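Local coordinates for protein RNA-directed RNA polymerase (Infectious pancreatic necrosis virus, PDB 3ZED) that probably copies the viral RNA genome as an RNA-dependent RNA polymerase and occurs both free and covalently attached to the genomic RNA, at residues V190-N194 against E195-K199; A489-K493 against A494-N498. One frame throughout, in Å; residues are numbered along the deposited sequence.

Contact 1 of 2, residues V190-N194 against E195-K199; sequences VGYTN and EQLAK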
ATOM      1  N   VAL B 190      -4.612  19.951 -13.882  1.00 52.56           N
ATOM      2  CA  VAL B 190      -3.707  19.354 -14.879  1.00 51.46           C
ATOM      3  C   VAL B 190      -4.419  19.313 -16.268  1.00 56.65           C
ATOM      4  O   VAL B 190      -3.763  19.482 -17.299  1.00 57.11           O
ATOM      5  CB  VAL B 190      -3.169  17.966 -14.427  1.00 52.76           C
ATOM      6  CG1 VAL B 190      -2.202  17.367 -15.456  1.00 52.36           C
ATOM      7  CG2 VAL B 190      -2.492  18.063 -13.062  1.00 51.02           C
ATOM      8  N   GLY B 191      -5.743  19.143 -16.264  1.00 53.42           N
ATOM      9  CA  GLY B 191      -6.546  19.142 -17.479  1.00 55.16           C
ATOM     10  C   GLY B 191      -7.335  17.882 -17.766  1.00 59.89           C
ATOM     11  O   GLY B 191      -7.760  17.681 -18.911  1.00 61.56           O
ATOM     12  N   TYR B 192      -7.561  17.034 -16.736  1.00 53.95           N
ATOM     13  CA  TYR B 192      -8.314  15.790 -16.907  1.00 53.25           C
ATOM     14  C   TYR B 192      -9.647  15.801 -16.188  1.00 58.00           C
ATOM     15  O   TYR B 192      -9.724  16.213 -15.029  1.00 58.19           O
ATOM     16  CB  TYR B 192      -7.519  14.571 -16.401  1.00 51.92           C
ATOM     17  CG  TYR B 192      -6.224  14.297 -17.132  1.00 53.32           C
ATOM     18  CD1 TYR B 192      -6.194  13.466 -18.252  1.00 55.30           C
ATOM     19  CD2 TYR B 192      -5.022  14.823 -16.676  1.00 52.95           C
ATOM     20  CE1 TYR B 192      -5.008  13.209 -18.930  1.00 53.35           C
ATOM     21  CE2 TYR B 192      -3.826  14.578 -17.350  1.00 53.56           C
ATOM     22  CZ  TYR B 192      -3.825  13.761 -18.469  1.00 59.69           C
ATOM     23  OH  TYR B 192      -2.652  13.513 -19.129  1.00 59.48           O
ATOM     24  N   THR B 193     -10.693  15.288 -16.858  1.00 53.87           N
ATOM     25  CA  THR B 193     -11.994  15.071 -16.230  1.00 52.89           C
ATOM     26  C   THR B 193     -11.905  13.689 -15.527  1.00 53.22           C
ATOM     27  O   THR B 193     -10.941  12.961 -15.768  1.00 50.75           O
ATOM     28  CB  THR B 193     -13.141  15.125 -17.255  1.00 53.56           C
ATOM     29  OG1 THR B 193     -12.993  14.036 -18.168  1.00 52.91           O
ATOM     30  CG2 THR B 193     -13.244  16.467 -18.010  1.00 50.29           C
ATOM     31  N   ASN B 194     -12.916  13.308 -14.721  1.00 49.42           N
ATOM     32  CA  ASN B 194     -12.951  12.001 -14.064  1.00 48.51           C
ATOM     33  C   ASN B 194     -12.995  10.886 -15.105  1.00 52.26           C
ATOM     34  O   ASN B 194     -12.285   9.894 -14.961  1.00 50.00           O
ATOM     35  CB  ASN B 194     -14.146  11.892 -13.131  1.00 52.29           C
ATOM     36  CG  ASN B 194     -13.984  12.618 -11.822  1.00 75.60           C
ATOM     37  OD1 ASN B 194     -12.898  12.694 -11.252  1.00 73.47           O
ATOM     38  ND2 ASN B 194     -15.076  13.145 -11.300  1.00 71.66           N
ATOM     39  N   GLU B 195     -13.776  11.083 -16.179  1.00 51.18           N
ATOM     40  CA  GLU B 195     -13.935  10.101 -17.257  1.00 51.13           C
ATOM     41  C   GLU B 195     -12.646   9.925 -18.064  1.00 54.42           C
ATOM     42  O   GLU B 195     -12.307   8.792 -18.395  1.00 53.85           O
ATOM     43  CB  GLU B 195     -15.131  10.459 -18.169  1.00 53.59           C
ATOM     44  CG  GLU B 195     -15.471   9.408 -19.218  1.00 56.70           C
ATOM     45  CD  GLU B 195     -15.781   7.991 -18.762  1.00 69.07           C
ATOM     46  OE1 GLU B 195     -16.119   7.785 -17.572  1.00 52.16           O
ATOM     47  OE2 GLU B 195     -15.713   7.082 -19.621  1.00 67.10           O
ATOM     48  N   GLN B 196     -11.913  11.013 -18.339  1.00 53.31           N
ATOM     49  CA  GLN B 196     -10.631  10.928 -19.056  1.00 53.68           C
ATOM     50  C   GLN B 196      -9.609  10.125 -18.242  1.00 56.79           C
ATOM     51  O   GLN B 196      -8.906   9.285 -18.811  1.00 55.25           O
ATOM     52  CB  GLN B 196     -10.094  12.314 -19.397  1.00 55.63           C
ATOM     53  CG  GLN B 196     -10.823  12.947 -20.574  1.00 52.39           C
ATOM     54  CD  GLN B 196     -10.431  14.381 -20.819  1.00 67.98           C
ATOM     55  OE1 GLN B 196     -10.013  15.113 -19.907  1.00 66.34           O
ATOM     56  NE2 GLN B 196     -10.605  14.820 -22.058  1.00 58.77           N
ATOM     57  N   LEU B 197      -9.572  10.336 -16.911  1.00 54.29           N
ATOM     58  CA  LEU B 197      -8.698   9.568 -16.020  1.00 54.10           C
ATOM     59  C   LEU B 197      -9.092   8.093 -15.984  1.00 54.22           C
ATOM     60  O   LEU B 197      -8.211   7.234 -16.028  1.00 53.16           O
ATOM     61  CB  LEU B 197      -8.704  10.129 -14.604  1.00 55.01           C
ATOM     62  CG  LEU B 197      -7.851  11.359 -14.363  1.00 62.33           C
ATOM     63  CD1 LEU B 197      -7.901  11.716 -12.925  1.00 63.13           C
ATOM     64  CD2 LEU B 197      -6.392  11.124 -14.760  1.00 65.70           C
ATOM     65  N   ALA B 198     -10.414   7.806 -15.956  1.00 49.75           N
ATOM     66  CA  ALA B 198     -10.972   6.453 -15.969  1.00 49.21           C
ATOM     67  C   ALA B 198     -10.536   5.688 -17.226  1.00 53.15           C
ATOM     68  O   ALA B 198     -10.205   4.507 -17.129  1.00 53.00           O
ATOM     69  CB  ALA B 198     -12.491   6.513 -15.887  1.00 50.90           C
ATOM     70  N   LYS B 199     -10.493   6.372 -18.383  1.00 50.98           N
ATOM     71  CA  LYS B 199     -10.056   5.793 -19.658  1.00 50.54           C
ATOM     72  C   LYS B 199      -8.558   5.427 -19.599  1.00 51.86           C
ATOM     73  O   LYS B 199      -8.157   4.427 -20.190  1.00 50.51           O
ATOM     74  CB  LYS B 199     -10.341   6.751 -20.834  1.00 53.15           C
ATOM     75  CG  LYS B 199     -11.830   6.987 -21.136  1.00 58.41           C
ATOM     76  CD  LYS B 199     -12.648   5.715 -21.439  1.00 57.46           C
ATOM     77  CE  LYS B 199     -12.305   5.091 -22.770  1.00 62.90           C
ATOM     78  NZ  LYS B 199     -13.091   3.861 -23.021  1.00 78.94           N
TER
HETATM   79  O   HOH W   1     -10.205  18.005 -20.124  1.00 54.30           O

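Contact 2 of 2, residues A489-K493 against A494-N498; sequences AEWVK and AGKPN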
ATOM      1  N   ALA B 489       0.890   9.342 -18.586  1.00 40.85           N
ATOM      2  CA  ALA B 489       0.034   9.915 -19.637  1.00 41.62           C
ATOM      3  C   ALA B 489       0.639  11.217 -20.204  1.00 46.30           C
ATOM      4  O   ALA B 489       0.590  11.443 -21.413  1.00 46.74           O
ATOM      5  CB  ALA B 489      -1.357  10.184 -19.092  1.00 42.13           C
ATOM      6  N   GLU B 490       1.227  12.055 -19.327  1.00 43.20           N
ATOM      7  CA  GLU B 490       1.856  13.319 -19.717  1.00 43.96           C
ATOM      8  C   GLU B 490       3.178  13.062 -20.453  1.00 47.93           C
ATOM      9  O   GLU B 490       3.495  13.805 -21.365  1.00 49.49           O
ATOM     10  CB  GLU B 490       2.054  14.249 -18.506  1.00 44.54           C
ATOM     11  CG  GLU B 490       0.762  14.903 -18.041  1.00 49.95           C
ATOM     12  CD  GLU B 490       0.093  15.820 -19.046  1.00 65.91           C
ATOM     13  OE1 GLU B 490       0.802  16.572 -19.758  1.00 50.31           O
ATOM     14  OE2 GLU B 490      -1.154  15.779 -19.122  1.00 65.19           O
ATOM     15  N   TRP B 491       3.899  11.987 -20.104  1.00 43.75           N
ATOM     16  CA  TRP B 491       5.130  11.580 -20.795  1.00 44.16           C
ATOM     17  C   TRP B 491       4.776  11.170 -22.228  1.00 49.09           C
ATOM     18  O   TRP B 491       5.404  11.661 -23.165  1.00 51.14           O
ATOM     19  CB  TRP B 491       5.829  10.454 -20.019  1.00 41.36           C
ATOM     20  CG  TRP B 491       6.876   9.678 -20.764  1.00 42.34           C
ATOM     21  CD1 TRP B 491       8.144  10.085 -21.061  1.00 45.59           C
ATOM     22  CD2 TRP B 491       6.780   8.312 -21.194  1.00 41.62           C
ATOM     23  NE1 TRP B 491       8.841   9.064 -21.663  1.00 44.64           N
ATOM     24  CE2 TRP B 491       8.026   7.964 -21.764  1.00 45.94           C
ATOM     25  CE3 TRP B 491       5.756   7.339 -21.149  1.00 42.43           C
ATOM     26  CZ2 TRP B 491       8.269   6.691 -22.314  1.00 45.24           C
ATOM     27  CZ3 TRP B 491       6.001   6.081 -21.689  1.00 44.22           C
ATOM     28  CH2 TRP B 491       7.243   5.767 -22.266  1.00 45.06           C
ATOM     29  N   VAL B 492       3.708  10.365 -22.398  1.00 45.13           N
ATOM     30  CA  VAL B 492       3.211   9.926 -23.709  1.00 46.26           C
ATOM     31  C   VAL B 492       2.761  11.167 -24.521  1.00 53.45           C
ATOM     32  O   VAL B 492       3.173  11.310 -25.675  1.00 54.68           O
ATOM     33  CB  VAL B 492       2.080   8.860 -23.577  1.00 49.32           C
ATOM     34  CG1 VAL B 492       1.433   8.541 -24.930  1.00 49.96           C
ATOM     35  CG2 VAL B 492       2.599   7.577 -22.916  1.00 47.09           C
ATOM     36  N   LYS B 493       1.969  12.078 -23.899  1.00 50.57           N
ATOM     37  CA  LYS B 493       1.483  13.305 -24.542  1.00 51.05           C
ATOM     38  C   LYS B 493       2.650  14.188 -25.027  1.00 56.11           C
ATOM     39  O   LYS B 493       2.603  14.661 -26.154  1.00 57.02           O
ATOM     40  CB  LYS B 493       0.565  14.095 -23.594  1.00 51.77           C
ATOM     41  CG  LYS B 493      -0.131  15.257 -24.251  1.00 54.01           C
ATOM     42  CD  LYS B 493      -0.832  16.140 -23.260  1.00 66.52           C
ATOM     43  CE  LYS B 493      -1.457  17.325 -23.961  1.00 77.29           C
ATOM     44  NZ  LYS B 493      -2.135  18.229 -23.004  1.00 85.33           N
ATOM     45  N   ALA B 494       3.715  14.351 -24.209  1.00 52.69           N
ATOM     46  CA  ALA B 494       4.888  15.172 -24.543  1.00 52.35           C
ATOM     47  C   ALA B 494       5.818  14.511 -25.592  1.00 57.64           C
ATOM     48  O   ALA B 494       6.888  15.052 -25.884  1.00 57.70           O
ATOM     49  CB  ALA B 494       5.671  15.499 -23.279  1.00 51.17           C
ATOM     50  N   GLY B 495       5.395  13.378 -26.161  1.00 55.00           N
ATOM     51  CA  GLY B 495       6.144  12.663 -27.190  1.00 55.87           C
ATOM     52  C   GLY B 495       7.250  11.787 -26.647  1.00 60.65           C
ATOM     53  O   GLY B 495       8.284  11.618 -27.300  1.00 61.38           O
ATOM     54  N   LYS B 496       7.023  11.214 -25.445  1.00 55.94           N
ATOM     55  CA  LYS B 496       7.916  10.332 -24.697  1.00 54.11           C
ATOM     56  C   LYS B 496       9.355  10.934 -24.565  1.00 57.44           C
ATOM     57  O   LYS B 496      10.332  10.283 -24.979  1.00 57.81           O
ATOM     58  CB  LYS B 496       7.932   8.901 -25.291  1.00 56.81           C
ATOM     59  CG  LYS B 496       6.562   8.218 -25.252  1.00 62.11           C
ATOM     60  CD  LYS B 496       6.580   6.783 -25.726  1.00 64.41           C
ATOM     61  CE  LYS B 496       6.420   6.626 -27.213  1.00 71.80           C
ATOM     62  NZ  LYS B 496       6.521   5.197 -27.621  1.00 78.33           N
ATOM     63  N   PRO B 497       9.523  12.151 -23.965  1.00 51.69           N
ATOM     64  CA  PRO B 497      10.888  12.686 -23.775  1.00 50.41           C
ATOM     65  C   PRO B 497      11.700  11.782 -22.845  1.00 51.05           C
ATOM     66  O   PRO B 497      11.148  11.208 -21.900  1.00 47.94           O
ATOM     67  CB  PRO B 497      10.654  14.063 -23.138  1.00 52.15           C
ATOM     68  CG  PRO B 497       9.313  13.945 -22.470  1.00 56.06           C
ATOM     69  CD  PRO B 497       8.513  13.054 -23.370  1.00 52.65           C
ATOM     70  N   ASN B 498      13.001  11.645 -23.131  1.00 48.41           N
ATOM     71  CA  ASN B 498      13.894  10.817 -22.344  1.00 46.52           C
ATOM     72  C   ASN B 498      13.867  11.260 -20.869  1.00 52.36           C
ATOM     73  O   ASN B 498      13.963  12.451 -20.598  1.00 53.31           O
ATOM     74  CB  ASN B 498      15.314  10.855 -22.912  1.00 42.89           C
ATOM     75  CG  ASN B 498      16.261   9.946 -22.189  1.00 54.83           C
ATOM     76  OD1 ASN B 498      16.726  10.256 -21.085  1.00 45.68           O
ATOM     77  ND2 ASN B 498      16.501   8.771 -22.756  1.00 44.95           N
TER

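Contact 1 of 2, residues V190-N194 against E195-K199
Thr193 and Gln196 exchange two hydrogen bonds and form a capping box at the start of helix 194-204. Gln196 N donates to Thr193 OG1 at 3.2 Å, with an N-H...O angle of 160°. The Thr193 hydroxyl lies between its own backbone N and carbonyl carbon (chi1 65°), which turns it toward the first turn of the helix. In return, Thr193 N donates to Gln196 OE1 at 3.1 Å, tilted 24° from the plane of the amide carbonyl. The Gln196 side chain is extended beyond CG and passes the threonine at a slant, with CG 3.4 Å from Thr193 OG1. Both side chains also bond outside the turn: Gln196 NE2 to Thr717 O, and Thr193 OG1 to Lys719 O.

One water donates to both Gly191 O (2.7 Å) and Gln196 OE1 (2.9 Å). The amide oxygen is thus held by a backbone N-H and a water.

Backbone bonds wind the first turn. Leu197 N donates to Thr193 O, and Ala198 N donates to Asn194 O at 3.0 Å.

The apolar part is small. Tyr192 CB packs on Leu197 CG at 3.8 Å, and the two side chains cross at about a right angle. Gln196 CB sits at the edge of the tyrosine ring, near its plane.

Gly191 has positive phi and is the C-prime residue of the Schellman motif that ends helix 187-190. Only Tyr192 lies between it and the N-cap Thr193, so one helix stops and the next starts within a tight bend. Leu197 of the new helix packs against helices 412-426 and 476-493. Tyr192 and Gln196 touch Ile713 of helix 706-714.

Contact 2 of 2, residues A489-K493 against A494-N498
Trp491 O accepts from Lys496 N at 2.8 Å, the shortest hydrogen bond between 489-493 and 494-498. The N-H...O angle is 138°, so the bond is bent. Gly495 N donates to Val492 O at 3.1 Å from above the carbonyl plane, 59° out of it. Just before this pair, Ala494 N donates to Glu490 O at 2.9 Å, the last regular i to i+4 bond of the helix.

The indole of Trp491 is the main side-chain surface. Its CG is anti to the backbone N (chi1 164°), which carries the ring to the side where the chain leaves the helix. Lys496 lies over one face. Its CA makes a CH-pi contact with the five-membered ring, 3.7 Å from the centroid. The aliphatic chain then runs on over the six-membered ring, with CD 3.7 Å from Trp491 CH2. The lysine amine goes on to a salt bridge with Asp381.

Pro497 meets the pyrrole end of the indole. Its CD packs on Trp491 CD1 at 3.8 Å. Its carbonyl O lies at the ring edge, in plane, and takes a weak hydrogen bond from Trp491 NE1. Gln394 OE1 is a second weak partner of that nitrogen.

Gly495, with positive phi, is the C-prime residue. The paired bonds to Trp491 O and Val492 O define a Schellman motif, which ends helix 476-493.

Along the chain the two contacts come in series, and neither encloses the other. Contact 1 comes first and joins the end of helix 187-190 to the start of helix 194-204. Contact 2 follows almost 300 residues later, where helix 476-493 gives way to the loop before helix 502-505. Each is a local turn, and their centres lie about 17 Å apart. They touch directly through Tyr192 OH and Glu490 OE2, a probable hydrogen bond of 2.7 Å. Tyr192 OH also packs on Ala489 CB. The first bend is thereby tied to the last turns of helix 476-493. Glu490 also forms a salt bridge with Lys510 of helix 507-511.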